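Local coordinates for type III restriction-modification enzyme EcoP15I Res subunit (Escherichia coli, PDB 4ZCF), which recognises two inversely oriented 5'-CAGCAG-3' sites together with the Mod subunit and cleaves double-stranded DNA 25-27 base pairs downstream of one, as the ATP-binding restriction subunit, at residues L117-K120 and A121-N125; T237-N240 and I241-F244; S693-K696 and S697-L700. One frame throughout, in Å; residues are numbered along the deposited sequence.

Overall arrangement
From the N terminus, three short-range helical contacts follow one another in series; none closes a long loop, and none nests within or crosses another. Contact 1, at the start of helix 117-128 just after strand 109-113, joins a DNA phosphate to the AMP cleft. Contact 2 follows on helix 236-242, which links strands 222-226 and 248-253 of the same seven-stranded parallel sheet; its centre is about 21 Å from that of contact 1, and it meets another phosphate of the bound DNA. Contact 3 lies far along the chain on helix 688-701, its centre about 49 Å from that of contact 1, and joins helices 760-769 and 782-798 away from DNA and nucleotide.

Contact 1 of 3, residues L117-K120 and A121-N125; sequences LSIK and AGTVN. With AMP (adenosine monophosphate), chain H; nucleotides of chain E.
Two donors of Thr123 grip the carbonyl oxygen of Ile119, an ordinary helical acceptor turned into a double one. The amide Thr123 N lies 2.7 Å from Ile119 O, and the hydroxyl comes to the same oxygen from the opposite face of the carbonyl plane, with Thr123 OG1 also 2.7 Å from Ile119 O. A first torsion of -59° sets the hydroxyl beside its own backbone N, where it can reach back one turn. Thr123 OG1 also lies 3.3 Å from O3P of AMP. A valine here would remove the hydroxyl, probably leaving Ile119 O with the amide alone and the AMP phosphate without its polar neighbour. One residue earlier, Gly122 O accepts a weak hydrogen bond from the ribose O3' of AMP.

The N-terminal end of the helix faces DNA: Leu117 N donates to OP1 of DA5 of chain E at 3.1 Å, nearly straight at 163°. A helix whose first turn meets a DNA phosphate, following a central strand of the RecA-like P-loop sheet, is consistent with motif Ia of superfamily 2 helicases. The positive end of the helix dipole would probably strengthen this bond. Lys120 turns its ammonium away to hydrogen-bond Val149 O and Asn187 OD1.

Packing surrounds these polar points. The CG2 branch of Ile119, anti to the backbone N, lies 3.4 Å from AMP O3P, while Leu117 CD1 rests 3.6 Å from OP2 of DA5 of chain E. Ser118 and Ala121 touch Ile478 of helix 475-483.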
loop_
_atom_site.group_PDB
_atom_site.type_symbol
_atom_site.label_atom_id
_atom_site.label_comp_id
_atom_site.label_asym_id
_atom_site.label_seq_id
_atom_site.Cartn_x
_atom_site.Cartn_y
_atom_site.Cartn_z
ATOM N N LEU C 117 10.313 11.490 18.341
ATOM C CA LEU C 117 9.979 11.552 16.915
ATOM C C LEU C 117 10.989 12.350 16.103
ATOM O O LEU C 117 11.242 11.993 14.949
ATOM C CB LEU C 117 8.573 12.101 16.675
ATOM C CG LEU C 117 7.401 11.227 17.085
ATOM C CD1 LEU C 117 6.103 11.990 16.929
ATOM C CD2 LEU C 117 7.386 9.882 16.332
ATOM N N SER C 118 11.561 13.422 16.696
ATOM C CA SER C 118 12.572 14.275 16.058
ATOM C C SER C 118 13.887 13.503 15.838
ATOM O O SER C 118 14.529 13.651 14.794
ATOM C CB SER C 118 12.841 15.517 16.898
ATOM O OG SER C 118 11.651 16.165 17.317
ATOM N N ILE C 119 14.291 12.695 16.825
ATOM C CA ILE C 119 15.466 11.839 16.721
ATOM C C ILE C 119 15.132 10.724 15.699
ATOM O O ILE C 119 15.983 10.398 14.877
ATOM C CB ILE C 119 15.941 11.298 18.108
ATOM C CG1 ILE C 119 16.363 12.450 19.055
ATOM C CG2 ILE C 119 17.075 10.271 17.954
ATOM C CD1 ILE C 119 16.600 12.014 20.583
ATOM N N LYS C 120 13.883 10.204 15.704
ATOM C CA LYS C 120 13.449 9.190 14.726
ATOM C C LYS C 120 13.521 9.751 13.314
ATOM O O LYS C 120 14.070 9.098 12.450
ATOM C CB LYS C 120 12.023 8.676 15.027
ATOM C CG LYS C 120 11.685 7.364 14.307
ATOM C CD LYS C 120 10.392 6.746 14.813
ATOM C CE LYS C 120 9.195 7.096 13.966
ATOM N NZ LYS C 120 7.969 6.416 14.461
ATOM N N ALA C 121 13.025 10.980 13.098
ATOM C CA ALA C 121 13.059 11.658 11.796
ATOM C C ALA C 121 14.492 11.970 11.329
ATOM O O ALA C 121 14.805 11.748 10.158
ATOM C CB ALA C 121 12.205 12.916 11.830
ATOM N N GLY C 122 15.343 12.429 12.249
ATOM C CA GLY C 122 16.744 12.744 11.988
ATOM C C GLY C 122 17.606 11.520 11.744
ATOM O O GLY C 122 18.477 11.549 10.876
ATOM N N THR C 123 17.372 10.430 12.505
ATOM C CA THR C 123 18.100 9.152 12.361
ATOM C C THR C 123 17.771 8.516 11.000
ATOM O O THR C 123 18.679 8.101 10.288
ATOM C CB THR C 123 17.816 8.210 13.572
ATOM O OG1 THR C 123 18.232 8.864 14.775
ATOM C CG2 THR C 123 18.515 6.869 13.463
ATOM N N VAL C 124 16.474 8.474 10.640
ATOM C CA VAL C 124 15.994 7.913 9.378
ATOM C C VAL C 124 16.511 8.712 8.169
ATOM O O VAL C 124 17.052 8.113 7.240
ATOM C CB VAL C 124 14.454 7.702 9.415
ATOM C CG1 VAL C 124 13.882 7.364 8.048
ATOM C CG2 VAL C 124 14.092 6.620 10.437
ATOM N N ASN C 125 16.424 10.044 8.215
ATOM C CA ASN C 125 16.913 10.949 7.176
ATOM C C ASN C 125 18.365 10.615 6.832
ATOM O O ASN C 125 18.685 10.352 5.673
ATOM C CB ASN C 125 16.792 12.405 7.670
ATOM C CG ASN C 125 16.852 13.458 6.596
ATOM O OD1 ASN C 125 15.826 13.958 6.128
ATOM N ND2 ASN C 125 18.056 13.847 6.208
HETATM P P AMP H . 20.789 11.810 17.172
HETATM O O1P AMP H . 19.966 12.130 18.363
HETATM O O2P AMP H . 22.119 11.491 17.748
HETATM O O3P AMP H . 20.281 10.493 16.710
HETATM O "O5'" AMP H . 20.761 12.927 16.033
HETATM C "C5'" AMP H . 21.965 13.522 15.583
HETATM C "C4'" AMP H . 21.910 13.852 14.125
HETATM O "O4'" AMP H . 23.165 14.441 13.689
HETATM C "C3'" AMP H . 21.741 12.614 13.314
HETATM O "O3'" AMP H . 20.349 12.397 13.085
HETATM C "C2'" AMP H . 22.509 12.832 12.074
HETATM O "O2'" AMP H . 21.670 13.381 11.047
HETATM C "C1'" AMP H . 23.552 13.846 12.417
HETATM N N9 AMP H . 24.865 13.338 12.448
HETATM C C8 AMP H . 25.282 12.470 13.348
HETATM N N7 AMP H . 26.602 12.201 13.146
HETATM C C5 AMP H . 27.017 13.050 12.021
HETATM C C6 AMP H . 28.200 13.316 11.274
HETATM N N6 AMP H . 29.416 12.653 11.580
HETATM N N1 AMP H . 28.143 14.212 10.256
HETATM C C2 AMP H . 27.022 14.840 9.932
HETATM N N3 AMP H . 25.879 14.642 10.583
HETATM C C4 AMP H . 25.803 13.778 11.623
ATOM P P DA E 5 7.462 13.522 20.518
ATOM O OP1 DA E 5 8.932 13.337 20.402
ATOM O OP2 DA E 5 6.781 14.366 19.502
ATOM O "O5'" DA E 5 6.826 12.061 20.589
ATOM C "C5'" DA E 5 5.449 11.958 20.819
ATOM C "C4'" DA E 5 4.976 10.531 21.027
ATOM O "O4'" DA E 5 4.164 10.537 22.227
ATOM C "C3'" DA E 5 4.098 10.024 19.880
ATOM O "O3'" DA E 5 4.503 8.701 19.453
ATOM C "C2'" DA E 5 2.673 10.086 20.425
ATOM C "C1'" DA E 5 2.813 10.254 21.936
ATOM N N9 DA E 5 1.909 11.242 22.552
ATOM C C8 DA E 5 1.834 12.601 22.313
ATOM N N7 DA E 5 0.879 13.204 22.986
ATOM C C5 DA E 5 0.292 12.175 23.731
ATOM C C6 DA E 5 -0.797 12.122 24.643
ATOM N N6 DA E 5 -1.477 13.204 25.049
ATOM N N1 DA E 5 -1.087 10.931 25.238
ATOM C C2 DA E 5 -0.431 9.829 24.866
ATOM N N3 DA E 5 0.597 9.769 24.021
ATOM C C4 DA E 5 0.918 10.969 23.488
#

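Contact 2 of 3, residues T237-N240 and I241-F244. With nucleotides of chain D.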
loop_
_atom_site.group_PDB
_atom_site.type_symbol
_atom_site.label_atom_id
_atom_site.label_comp_id
_atom_site.label_asym_id
_atom_site.label_seq_id
_atom_site.Cartn_x
_atom_site.Cartn_y
_atom_site.Cartn_z
ATOM N N THR C 237 9.335 1.553 29.459
ATOM C CA THR C 237 10.027 1.486 28.164
ATOM C C THR C 237 11.153 0.447 28.174
ATOM O O THR C 237 11.182 -0.430 27.298
ATOM C CB THR C 237 10.512 2.871 27.677
ATOM O OG1 THR C 237 9.488 3.856 27.855
ATOM C CG2 THR C 237 10.948 2.851 26.214
ATOM N N TRP C 238 12.054 0.533 29.190
ATOM C CA TRP C 238 13.169 -0.404 29.329
ATOM C C TRP C 238 12.707 -1.845 29.525
ATOM O O TRP C 238 13.304 -2.745 28.930
ATOM C CB TRP C 238 14.163 0.018 30.424
ATOM C CG TRP C 238 15.379 -0.859 30.424
ATOM C CD1 TRP C 238 15.568 -1.985 31.169
ATOM C CD2 TRP C 238 16.471 -0.804 29.500
ATOM N NE1 TRP C 238 16.732 -2.611 30.795
ATOM C CE2 TRP C 238 17.315 -1.899 29.781
ATOM C CE3 TRP C 238 16.844 0.093 28.483
ATOM C CZ2 TRP C 238 18.510 -2.121 29.090
ATOM C CZ3 TRP C 238 18.033 -0.127 27.800
ATOM C CH2 TRP C 238 18.850 -1.224 28.105
ATOM N N GLU C 239 11.653 -2.067 30.341
ATOM C CA GLU C 239 11.138 -3.418 30.601
ATOM C C GLU C 239 10.600 -4.082 29.343
ATOM O O GLU C 239 10.763 -5.292 29.191
ATOM C CB GLU C 239 10.137 -3.466 31.772
ATOM C CG GLU C 239 10.717 -3.104 33.138
ATOM C CD GLU C 239 11.807 -3.989 33.720
ATOM O OE1 GLU C 239 11.500 -5.139 34.106
ATOM O OE2 GLU C 239 12.957 -3.507 33.848
ATOM N N ASN C 240 10.039 -3.277 28.407
ATOM C CA ASN C 240 9.534 -3.740 27.112
ATOM C C ASN C 240 10.654 -4.150 26.169
ATOM O O ASN C 240 10.460 -5.092 25.397
ATOM C CB ASN C 240 8.653 -2.692 26.445
ATOM C CG ASN C 240 7.287 -2.524 27.044
ATOM O OD1 ASN C 240 6.703 -3.447 27.619
ATOM N ND2 ASN C 240 6.725 -1.346 26.863
ATOM N N ILE C 241 11.801 -3.411 26.193
ATOM C CA ILE C 241 13.026 -3.678 25.406
ATOM C C ILE C 241 13.619 -5.006 25.893
ATOM O O ILE C 241 14.037 -5.823 25.063
ATOM C CB ILE C 241 14.048 -2.495 25.471
ATOM C CG1 ILE C 241 13.466 -1.209 24.826
ATOM C CG2 ILE C 241 15.426 -2.868 24.849
ATOM C CD1 ILE C 241 14.135 0.106 25.231
ATOM N N GLU C 242 13.578 -5.258 27.231
ATOM C CA GLU C 242 14.028 -6.536 27.835
ATOM C C GLU C 242 13.292 -7.760 27.243
ATOM O O GLU C 242 13.894 -8.821 27.123
ATOM C CB GLU C 242 13.893 -6.537 29.368
ATOM C CG GLU C 242 14.986 -5.777 30.099
ATOM C CD GLU C 242 14.806 -5.527 31.592
ATOM O OE1 GLU C 242 13.932 -6.165 32.224
ATOM O OE2 GLU C 242 15.580 -4.709 32.139
ATOM N N LYS C 243 12.016 -7.592 26.834
ATOM C CA LYS C 243 11.186 -8.641 26.237
ATOM C C LYS C 243 11.766 -9.226 24.937
ATOM O O LYS C 243 11.367 -10.327 24.551
ATOM C CB LYS C 243 9.773 -8.112 25.952
ATOM C CG LYS C 243 8.823 -8.039 27.133
ATOM C CD LYS C 243 7.537 -7.320 26.706
ATOM C CE LYS C 243 6.519 -7.251 27.808
ATOM N NZ LYS C 243 5.534 -6.162 27.575
ATOM N N PHE C 244 12.662 -8.486 24.240
ATOM C CA PHE C 244 13.273 -8.943 22.980
ATOM C C PHE C 244 14.384 -9.973 23.158
ATOM O O PHE C 244 14.850 -10.520 22.156
ATOM C CB PHE C 244 13.817 -7.764 22.154
ATOM C CG PHE C 244 12.788 -6.786 21.658
ATOM C CD1 PHE C 244 11.659 -7.225 20.976
ATOM C CD2 PHE C 244 12.972 -5.419 21.823
ATOM C CE1 PHE C 244 10.705 -6.317 20.522
ATOM C CE2 PHE C 244 12.031 -4.511 21.354
ATOM C CZ PHE C 244 10.900 -4.965 20.709
ATOM P P DT D 20 9.127 5.395 31.083
ATOM O OP1 DT D 20 10.133 4.421 30.618
ATOM O OP2 DT D 20 8.614 5.288 32.468
ATOM O "O5'" DT D 20 9.697 6.873 30.878
ATOM C "C5'" DT D 20 10.371 7.198 29.675
ATOM C "C4'" DT D 20 10.695 8.678 29.641
ATOM O "O4'" DT D 20 9.462 9.433 29.761
ATOM C "C3'" DT D 20 11.625 9.153 30.752
ATOM O "O3'" DT D 20 12.706 9.868 30.191
ATOM C "C2'" DT D 20 10.773 10.043 31.645
ATOM C "C1'" DT D 20 9.612 10.445 30.740
ATOM N N1 DT D 20 8.302 10.706 31.457
ATOM C C2 DT D 20 7.761 11.984 31.438
ATOM O O2 DT D 20 8.266 12.938 30.858
ATOM N N3 DT D 20 6.574 12.108 32.130
ATOM C C4 DT D 20 5.905 11.121 32.848
ATOM O O4 DT D 20 4.861 11.429 33.431
ATOM C C5 DT D 20 6.534 9.809 32.827
ATOM C C7 DT D 20 5.933 8.625 33.529
ATOM C C6 DT D 20 7.681 9.677 32.151
#
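Thr237 and Ile241 are one helical turn apart on helix 236-242, the crossover helix of a beta-alpha-beta unit between strands 222-226 and 248-253, and Thr237 O accepts from Ile241 N. Backbone bonds continue with Glu242 N to Trp238 O, and a weak i to i+3 bond from Lys243 N to Asn240 O follows.

Polar contacts with DNA lie at the N-terminal end. OP1 of DT20 of chain D receives both Thr237 N, at 3.2 Å, and Thr237 OG1, at 2.9 Å; with chi1 at -45°, OG1 sits beside its own backbone N and both address one oxygen. The hydroxyl is also bonded to Asn192, which probably limits its rotation.

The apolar side faces the sheet. Ile241 CD1 meets the indole of Trp238 obliquely, 4.2 Å from CE3, and both residues pack against Phe231. Ile241 and Phe244 also lean on Ile223 of strand 222-226.

Charged and amide groups meet on the outer side, where Glu239, Glu242 and Lys243 are exposed. The side chains of Glu239 and Glu242 run side by side, their carboxylate planes 77° apart, a probably unfavourable pairing of like charges. Buried Asn240 points the same way as Lys243, and Lys243 NZ donates to Asn240 OD1 over 3.0 Å, tilted 26° from the carbonyl plane.

Contact 3 of 3, residues S693-K696 and S697-L700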
loop_
_atom_site.group_PDB
_atom_site.type_symbol
_atom_site.label_atom_id
_atom_site.label_comp_id
_atom_site.label_asym_id
_atom_site.label_seq_id
_atom_site.Cartn_x
_atom_site.Cartn_y
_atom_site.Cartn_z
ATOM N N SER C 693 58.194 -8.247 -5.904
ATOM C CA SER C 693 59.341 -8.677 -5.106
ATOM C C SER C 693 59.542 -7.849 -3.833
ATOM O O SER C 693 60.024 -8.387 -2.841
ATOM C CB SER C 693 60.609 -8.708 -5.955
ATOM O OG SER C 693 60.983 -7.415 -6.402
ATOM N N ILE C 694 59.155 -6.557 -3.851
ATOM C CA ILE C 694 59.268 -5.653 -2.696
ATOM C C ILE C 694 58.222 -6.026 -1.628
ATOM O O ILE C 694 58.553 -6.093 -0.438
ATOM C CB ILE C 694 59.221 -4.167 -3.144
ATOM C CG1 ILE C 694 60.401 -3.848 -4.096
ATOM C CG2 ILE C 694 59.196 -3.204 -1.942
ATOM C CD1 ILE C 694 60.164 -2.711 -5.111
ATOM N N PHE C 695 56.974 -6.310 -2.064
ATOM C CA PHE C 695 55.891 -6.730 -1.164
ATOM C C PHE C 695 56.116 -8.179 -0.625
ATOM O O PHE C 695 55.680 -8.496 0.487
ATOM C CB PHE C 695 54.496 -6.545 -1.821
ATOM C CG PHE C 695 53.341 -6.938 -0.927
ATOM C CD1 PHE C 695 52.968 -6.140 0.150
ATOM C CD2 PHE C 695 52.667 -8.138 -1.122
ATOM C CE1 PHE C 695 51.941 -6.538 1.015
ATOM C CE2 PHE C 695 51.644 -8.536 -0.255
ATOM C CZ PHE C 695 51.288 -7.734 0.807
ATOM N N LYS C 696 56.811 -9.032 -1.414
ATOM C CA LYS C 696 57.158 -10.419 -1.063
ATOM C C LYS C 696 58.189 -10.436 0.086
ATOM O O LYS C 696 58.029 -11.212 1.030
ATOM C CB LYS C 696 57.695 -11.174 -2.301
ATOM C CG LYS C 696 58.076 -12.641 -2.052
ATOM C CD LYS C 696 57.591 -13.590 -3.153
ATOM C CE LYS C 696 58.452 -13.609 -4.394
ATOM N NZ LYS C 696 57.891 -14.511 -5.436
ATOM N N SER C 697 59.226 -9.571 0.003
ATOM C CA SER C 697 60.286 -9.427 1.007
ATOM C C SER C 697 59.694 -9.062 2.367
ATOM O O SER C 697 60.007 -9.729 3.358
ATOM C CB SER C 697 61.308 -8.384 0.563
ATOM O OG SER C 697 61.949 -8.797 -0.632
ATOM N N PHE C 698 58.802 -8.036 2.398
ATOM C CA PHE C 698 58.093 -7.583 3.595
ATOM C C PHE C 698 57.223 -8.728 4.162
ATOM O O PHE C 698 57.155 -8.909 5.381
ATOM C CB PHE C 698 57.224 -6.338 3.282
ATOM C CG PHE C 698 55.921 -6.275 4.046
ATOM C CD1 PHE C 698 55.891 -5.856 5.374
ATOM C CD2 PHE C 698 54.727 -6.689 3.458
ATOM C CE1 PHE C 698 54.698 -5.870 6.101
ATOM C CE2 PHE C 698 53.529 -6.678 4.181
ATOM C CZ PHE C 698 53.520 -6.253 5.490
ATOM N N MET C 699 56.543 -9.468 3.271
ATOM C CA MET C 699 55.664 -10.575 3.631
ATOM C C MET C 699 56.392 -11.733 4.332
ATOM O O MET C 699 55.846 -12.304 5.278
ATOM C CB MET C 699 54.889 -11.061 2.395
ATOM C CG MET C 699 53.470 -11.460 2.698
ATOM S SD MET C 699 52.483 -10.143 3.440
ATOM C CE MET C 699 51.308 -11.107 4.262
ATOM N N LEU C 700 57.624 -12.059 3.873
ATOM C CA LEU C 700 58.479 -13.124 4.412
ATOM C C LEU C 700 59.133 -12.708 5.747
ATOM O O LEU C 700 59.234 -13.539 6.655
ATOM C CB LEU C 700 59.550 -13.548 3.385
ATOM C CG LEU C 700 59.057 -14.205 2.089
ATOM C CD1 LEU C 700 60.049 -14.005 0.963
ATOM C CD2 LEU C 700 58.769 -15.678 2.278
#
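Ser693 O to Ser697 N and Phe695 O to Met699 N belong to the regular i to i+4 bonding of helix 688-701, which Leu700 N continues by donating to Lys696 O, while Phe698 N to Ile694 O is a weak member of the set.

The serine hydroxyl doubles one of these bonds. Ser697 OG donates to Ser693 O at 3.0 Å, so this carbonyl serves both the amide and the side chain of the same residue, and the hydroxyl's hydrogen is spent on its own helix.

Aromatic and sulfur groups form the buried side. Phe695 and Phe698 point the same way with ring planes 43° apart, an oblique pairing in which Phe695 CE1 reaches the edge of the Phe698 ring, 3.5 Å from its CE2. Phe695 carries CG opposite its backbone N (chi1 -179°), and its ring then runs beside the chain of Met699, whose bend at chi2 carries the sulfur alongside. There the sulfur makes a Met-aromatic contact: Met699 SD is 4.5 Å from the centroid of the Phe695 ring, 40° off the normal, with CZ its closest ring atom at 3.8 Å.

On another side, the aliphatic part of Lys696 lies alongside Leu700, with Lys696 CG 3.9 Å from Leu700 CD1, while the lysine ammonium forms a salt bridge with Asp769.

The aromatic face is set between two helices: Phe695 rests on Leu763 and Val766 of helix 760-769, and Phe792 of helix 782-798 meets the Phe695 ring edge-to-face and also touches Phe698.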